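Local coordinates for hypothetical protein Atu0492 (Agrobacterium tumefaciens, PDB 2GMY) that is of unknown function but probably takes part in antioxidant defence as an AhpD-like protein of the carboxymuconolactone decarboxylase family, at residues T3-A8 and V138-Q143; K16-L21 and N131-I136. All blocks are in the same frame, centred on the assembly; numbering follows the deposited sequence.

Contact 1: T3-A8 and V138-Q143; sequences TRINYA and VGFRSQ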
loop_
_atom_site.group_PDB
_atom_site.type_symbol
_atom_site.label_atom_id
_atom_site.label_comp_id
_atom_site.label_asym_id
_atom_site.label_seq_id
_atom_site.Cartn_x
_atom_site.Cartn_y
_atom_site.Cartn_z
ATOM N N THR A 3 16.132 -24.150 -5.329
ATOM C CA THR A 3 16.287 -23.935 -3.899
ATOM C C THR A 3 17.566 -23.143 -3.604
ATOM O O THR A 3 18.609 -23.365 -4.227
ATOM C CB THR A 3 16.303 -25.296 -3.180
ATOM O OG1 THR A 3 15.117 -26.022 -3.537
ATOM C CG2 THR A 3 16.353 -25.139 -1.676
ATOM N N ARG A 4 17.481 -22.208 -2.664
ATOM C CA ARG A 4 18.640 -21.394 -2.300
ATOM C C ARG A 4 19.540 -22.114 -1.300
ATOM O O ARG A 4 20.757 -22.204 -1.499
ATOM C CB ARG A 4 18.198 -20.037 -1.738
ATOM C CG ARG A 4 17.619 -19.082 -2.771
ATOM C CD ARG A 4 17.035 -17.850 -2.094
ATOM N NE ARG A 4 16.672 -16.808 -3.048
ATOM C CZ ARG A 4 15.876 -15.778 -2.770
ATOM N NH1 ARG A 4 15.338 -15.659 -1.559
ATOM N NH2 ARG A 4 15.605 -14.866 -3.705
ATOM N N ILE A 5 18.939 -22.612 -0.220
ATOM C CA ILE A 5 19.662 -23.320 0.833
ATOM C C ILE A 5 18.843 -24.524 1.296
ATOM O O ILE A 5 17.622 -24.419 1.466
ATOM C CB ILE A 5 19.957 -22.408 2.065
ATOM C CG1 ILE A 5 20.827 -21.208 1.677
ATOM C CG2 ILE A 5 20.652 -23.194 3.184
ATOM C CD1 ILE A 5 20.897 -20.130 2.750
ATOM N N ASN A 6 19.516 -25.663 1.470
ATOM C CA ASN A 6 18.951 -26.797 2.188
ATOM C C ASN A 6 19.125 -26.497 3.668
ATOM O O ASN A 6 20.172 -26.790 4.263
ATOM C CB ASN A 6 19.660 -28.099 1.805
ATOM C CG ASN A 6 19.002 -29.328 2.413
ATOM O OD1 ASN A 6 18.461 -29.286 3.519
ATOM N ND2 ASN A 6 19.057 -30.442 1.688
ATOM N N TYR A 7 18.104 -25.884 4.253
ATOM C CA TYR A 7 18.247 -25.319 5.587
ATOM C C TYR A 7 18.345 -26.380 6.683
ATOM O O TYR A 7 19.017 -26.169 7.695
ATOM C CB TYR A 7 17.150 -24.286 5.871
ATOM C CG TYR A 7 15.743 -24.798 5.704
ATOM C CD1 TYR A 7 15.077 -25.406 6.768
ATOM C CD2 TYR A 7 15.067 -24.657 4.489
ATOM C CE1 TYR A 7 13.784 -25.878 6.630
ATOM C CE2 TYR A 7 13.764 -25.123 4.340
ATOM C CZ TYR A 7 13.130 -25.736 5.417
ATOM O OH TYR A 7 11.841 -26.207 5.295
ATOM N N ALA A 8 17.699 -27.526 6.462
ATOM C CA ALA A 8 17.773 -28.647 7.400
ATOM C C ALA A 8 19.205 -29.184 7.493
ATOM O O ALA A 8 19.641 -29.617 8.559
ATOM C CB ALA A 8 16.807 -29.755 6.987
ATOM N N VAL A 138 9.849 -19.364 1.747
ATOM C CA VAL A 138 9.969 -18.370 0.682
ATOM C C VAL A 138 11.402 -17.828 0.654
ATOM O O VAL A 138 12.022 -17.718 -0.417
ATOM C CB VAL A 138 8.925 -17.245 0.836
ATOM C CG1 VAL A 138 9.118 -16.171 -0.232
ATOM C CG2 VAL A 138 7.520 -17.827 0.744
ATOM N N GLY A 139 11.927 -17.505 1.833
ATOM C CA GLY A 139 13.296 -17.027 1.961
ATOM C C GLY A 139 14.330 -17.923 1.298
ATOM O O GLY A 139 15.269 -17.428 0.665
ATOM N N PHE A 140 14.154 -19.237 1.414
ATOM C CA PHE A 140 15.135 -20.175 0.845
ATOM C C PHE A 140 14.649 -20.842 -0.445
ATOM O O PHE A 140 15.257 -21.805 -0.926
ATOM C CB PHE A 140 15.563 -21.207 1.897
ATOM C CG PHE A 140 16.189 -20.579 3.132
ATOM C CD1 PHE A 140 16.956 -19.423 3.024
ATOM C CD2 PHE A 140 16.003 -21.142 4.386
ATOM C CE1 PHE A 140 17.526 -18.829 4.157
ATOM C CE2 PHE A 140 16.579 -20.563 5.524
ATOM C CZ PHE A 140 17.341 -19.406 5.405
ATOM N N ARG A 141 13.555 -20.321 -0.993
ATOM C CA ARG A 141 12.970 -20.826 -2.234
ATOM C C ARG A 141 12.726 -22.348 -2.242
ATOM O O ARG A 141 13.014 -23.025 -3.242
ATOM C CB ARG A 141 13.839 -20.404 -3.440
ATOM C CG ARG A 141 13.920 -18.884 -3.683
ATOM C CD ARG A 141 12.583 -18.318 -4.144
ATOM N NE ARG A 141 12.645 -16.940 -4.650
ATOM C CZ ARG A 141 12.274 -15.864 -3.956
ATOM N NH1 ARG A 141 11.838 -15.989 -2.705
ATOM N NH2 ARG A 141 12.339 -14.650 -4.507
ATOM N N SER A 142 12.166 -22.874 -1.150
ATOM C CA SER A 142 11.819 -24.296 -1.068
ATOM C C SER A 142 10.840 -24.650 -2.182
ATOM O O SER A 142 9.925 -23.887 -2.470
ATOM C CB SER A 142 11.228 -24.632 0.303
ATOM O OG SER A 142 12.134 -24.261 1.323
ATOM N N GLN A 143 11.052 -25.813 -2.806
ATOM C CA GLN A 143 10.257 -26.260 -3.959
ATOM C C GLN A 143 9.333 -27.422 -3.581
ATOM O O GLN A 143 9.808 -28.471 -3.145
ATOM C CB GLN A 143 11.199 -26.706 -5.095
ATOM C CG GLN A 143 12.137 -25.612 -5.602
ATOM C CD GLN A 143 11.389 -24.481 -6.292
ATOM O OE1 GLN A 143 10.653 -24.705 -7.256
ATOM N NE2 GLN A 143 11.566 -23.260 -5.790
HETATM O O HOH W 1 13.298 -27.404 -2.222
HETATM O O HOH W 2 14.620 -24.882 0.911
#

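Contact 2: K16-L21 and N131-I136; sequences KAVMAL and NTWNRI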
loop_
_atom_site.group_PDB
_atom_site.type_symbol
_atom_site.label_atom_id
_atom_site.label_comp_id
_atom_site.label_asym_id
_atom_site.label_seq_id
_atom_site.Cartn_x
_atom_site.Cartn_y
_atom_site.Cartn_z
ATOM N N LYS A 16 15.638 -28.051 14.019
ATOM C CA LYS A 16 15.051 -28.765 15.154
ATOM C C LYS A 16 14.274 -27.825 16.069
ATOM O O LYS A 16 13.214 -28.187 16.580
ATOM C CB LYS A 16 16.132 -29.501 15.953
ATOM C CG LYS A 16 16.667 -30.746 15.274
ATOM C CD LYS A 16 17.714 -31.406 16.157
ATOM C CE LYS A 16 18.517 -32.463 15.398
ATOM N NZ LYS A 16 19.387 -33.236 16.325
ATOM N N ALA A 17 14.786 -26.607 16.252
ATOM C CA ALA A 17 14.132 -25.632 17.123
ATOM C C ALA A 17 12.780 -25.228 16.552
ATOM O O ALA A 17 11.809 -25.152 17.278
ATOM C CB ALA A 17 15.002 -24.414 17.341
ATOM N N VAL A 18 12.718 -24.988 15.240
ATOM C CA VAL A 18 11.435 -24.666 14.617
ATOM C C VAL A 18 10.507 -25.874 14.658
ATOM O O VAL A 18 9.315 -25.721 14.915
ATOM C CB VAL A 18 11.588 -24.109 13.179
ATOM C CG1 VAL A 18 10.229 -23.757 12.599
ATOM C CG2 VAL A 18 12.465 -22.873 13.168
ATOM N N MET A 19 11.064 -27.071 14.454
ATOM C CA MET A 19 10.273 -28.308 14.546
ATOM C C MET A 19 9.683 -28.546 15.940
ATOM O O MET A 19 8.577 -29.099 16.058
ATOM C CB MET A 19 11.081 -29.529 14.083
ATOM C CG MET A 19 11.242 -29.637 12.573
ATOM S SD MET A 19 9.715 -29.709 11.541
ATOM C CE MET A 19 8.584 -30.728 12.468
ATOM N N ALA A 20 10.397 -28.113 16.982
ATOM C CA ALA A 20 9.878 -28.218 18.352
ATOM C C ALA A 20 8.658 -27.316 18.544
ATOM O O ALA A 20 7.668 -27.707 19.181
ATOM C CB ALA A 20 10.962 -27.915 19.377
ATOM N N LEU A 21 8.716 -26.111 17.980
ATOM C CA LEU A 21 7.566 -25.207 18.074
ATOM C C LEU A 21 6.373 -25.781 17.315
ATOM O O LEU A 21 5.233 -25.742 17.803
ATOM C CB LEU A 21 7.912 -23.807 17.561
ATOM C CG LEU A 21 6.769 -22.783 17.601
ATOM C CD1 LEU A 21 6.153 -22.641 18.991
ATOM C CD2 LEU A 21 7.269 -21.431 17.086
ATOM N N ASN A 131 3.902 -18.304 10.226
ATOM C CA ASN A 131 4.577 -17.134 9.678
ATOM C C ASN A 131 6.104 -17.326 9.617
ATOM O O ASN A 131 6.775 -16.792 8.727
ATOM C CB ASN A 131 4.188 -15.872 10.447
ATOM C CG ASN A 131 2.997 -15.187 9.819
ATOM O OD1 ASN A 131 3.142 -14.373 8.904
ATOM N ND2 ASN A 131 1.801 -15.544 10.275
ATOM N N THR A 132 6.631 -18.123 10.551
ATOM C CA THR A 132 8.042 -18.491 10.543
ATOM C C THR A 132 8.331 -19.471 9.396
ATOM O O THR A 132 9.253 -19.249 8.603
ATOM C CB THR A 132 8.473 -19.039 11.911
ATOM O OG1 THR A 132 8.477 -17.952 12.855
ATOM C CG2 THR A 132 9.886 -19.626 11.844
ATOM N N TRP A 133 7.554 -20.546 9.296
ATOM C CA TRP A 133 7.758 -21.495 8.190
ATOM C C TRP A 133 7.656 -20.799 6.831
ATOM O O TRP A 133 8.462 -21.059 5.934
ATOM C CB TRP A 133 6.749 -22.641 8.239
ATOM C CG TRP A 133 6.990 -23.651 9.308
ATOM C CD1 TRP A 133 6.157 -23.951 10.350
ATOM C CD2 TRP A 133 8.119 -24.529 9.427
ATOM N NE1 TRP A 133 6.707 -24.958 11.118
ATOM C CE2 TRP A 133 7.910 -25.327 10.574
ATOM C CE3 TRP A 133 9.290 -24.713 8.677
ATOM C CZ2 TRP A 133 8.837 -26.311 10.995
ATOM C CZ3 TRP A 133 10.213 -25.681 9.093
ATOM C CH2 TRP A 133 9.979 -26.465 10.242
ATOM N N ASN A 134 6.667 -19.920 6.666
ATOM C CA ASN A 134 6.530 -19.177 5.396
ATOM C C ASN A 134 7.785 -18.366 5.054
ATOM O O ASN A 134 8.213 -18.307 3.892
ATOM C CB ASN A 134 5.328 -18.240 5.428
ATOM C CG ASN A 134 3.980 -18.969 5.513
ATOM O OD1 ASN A 134 3.845 -20.183 5.230
ATOM N ND2 ASN A 134 2.962 -18.214 5.880
ATOM N N ARG A 135 8.361 -17.722 6.067
ATOM C CA ARG A 135 9.566 -16.924 5.855
ATOM C C ARG A 135 10.776 -17.775 5.494
ATOM O O ARG A 135 11.583 -17.392 4.643
ATOM C CB ARG A 135 9.827 -16.043 7.080
ATOM C CG ARG A 135 8.834 -14.893 7.142
ATOM C CD ARG A 135 8.796 -14.121 8.464
ATOM N NE ARG A 135 8.016 -12.897 8.251
ATOM C CZ ARG A 135 6.682 -12.857 8.215
ATOM N NH1 ARG A 135 5.954 -13.962 8.421
ATOM N NH2 ARG A 135 6.074 -11.706 7.967
ATOM N N ILE A 136 10.890 -18.938 6.135
ATOM C CA ILE A 136 11.945 -19.891 5.815
ATOM C C ILE A 136 11.770 -20.435 4.400
ATOM O O ILE A 136 12.714 -20.421 3.605
ATOM C CB ILE A 136 11.985 -21.040 6.851
ATOM C CG1 ILE A 136 12.414 -20.484 8.215
ATOM C CG2 ILE A 136 12.916 -22.177 6.400
ATOM C CD1 ILE A 136 12.122 -21.429 9.392
#

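Contact 1: T3-A8 and V138-Q143
Arg4 and Arg141 lie side by side and point the same way, their guanidinium groups stacked with centres 3.8 Å apart and planes at 26°. The closeness of two like charges is probably tolerated because acceptors surround both groups. Arg4, extended from CG to NE, sends NH1 to Gly139 O (2.8 Å, 159° at the hydrogen), with the acceptor in the guanidinium plane. Arg141 folds back at chi2 (-68°), which lets NH1 reach Val138 O, in the last turn of the helix before it, at 2.9 Å. The second subunit's Ala103 and Gly102 carbonyls take further bonds from Arg4 and Arg141; its Asp105, in a salt bridge with Arg4, and, weakly, Glu77 of a third subunit probably offset part of the charge. The backbone is tied in the same region, Arg4 N donating to Phe140 O at 2.9 Å. Next to it the buried Phe140 ring closes the tight part, with Ile5 CD1 3.9 Å from Phe140 CE1 and Tyr7 CD2 3.6 Å from Phe140 CD2; the two aromatic rings meet obliquely. Beside this buried part a water donates to Ile5 O and lies 2.6 Å from Ser142 OG, a hydroxyl set at the edge of the Tyr7 ring. The solvent side is looser: there another water joins Thr3 OG1, 2.6 Å away, to Gln143 N. The turn that presents the Gly139 and Phe140 carbonyls is a Schellman motif: Arg141, with positive phi, is the C-prime residue that ends helix 117-139, and the N-terminal arm docks on this helix terminus.

Contact 2: K16-L21 and N131-I136
Val18 lays its CG1 methyl over one face of the Trp133 indole, 3.5 Å from the centroid of the six-membered ring and 19° off the normal, a CH-pi contact whose closest pair, Val18 CG1 to Trp133 CZ2, is a tight 3.3 Å. CG1 stands anti to the backbone N of Val18 (chi1 -178°), and this places the other branch, CG2, tip to tip with Ile136 CD1 at 4.1 Å. Thr132 CG2 flanks the same valine. Met19 bends at chi2 and chi3 and crosses the tryptophan at about a right angle, so that Met19 SD comes within 3.5 Å of Trp133 CH2; this Met-aromatic contact is oblique. No hydrogen bond spans the two segments, and the indole is instead positioned by a neighbour farther along the first helix, Glu22, whose OE1 accepts from Trp133 NE1. Farther out, on residues of helix 117-139 that do not touch segment 16-21, a polar network follows. Arg135 NH1 grips Asn131 twice, at the backbone O (3.0 Å) and, on a lone pair in the carbonyl plane, at Asn131 OD1 (2.9 Å). Asn131 is also bonded to Asn46 and Thr96, whereas Arg135 NH2 reaches the Thr96 carbonyl of the second subunit. The helix segments run at 147°, roughly antiparallel, with axes 11.3 Å apart, a wide spacing that the indole spans. Such a pair of antiparallel helices, packed also on the partner subunit's Val125 and Gly128, belongs to the all-helical core of this AhpD-like fold.

In the fold
From the N terminus the chain first lays down the arm 3-8, which is met by 138-143 and so closes in contact 1 a loop taking in most of the molecule. Helix 12-26 follows directly after helix 7-10 and is met by the returning helix 117-139 in contact 2, a smaller loop nested inside the first. The centres of the two contacts lie about 13 Å apart, and the two touch where Tyr7 CE2 packs on Ile136 CG2 at 3.7 Å. Helix 117-139 is thus tied to helix 12-26 through its C-terminal half and at its C-terminal end to the arm, and both contacts also touch the second subunit.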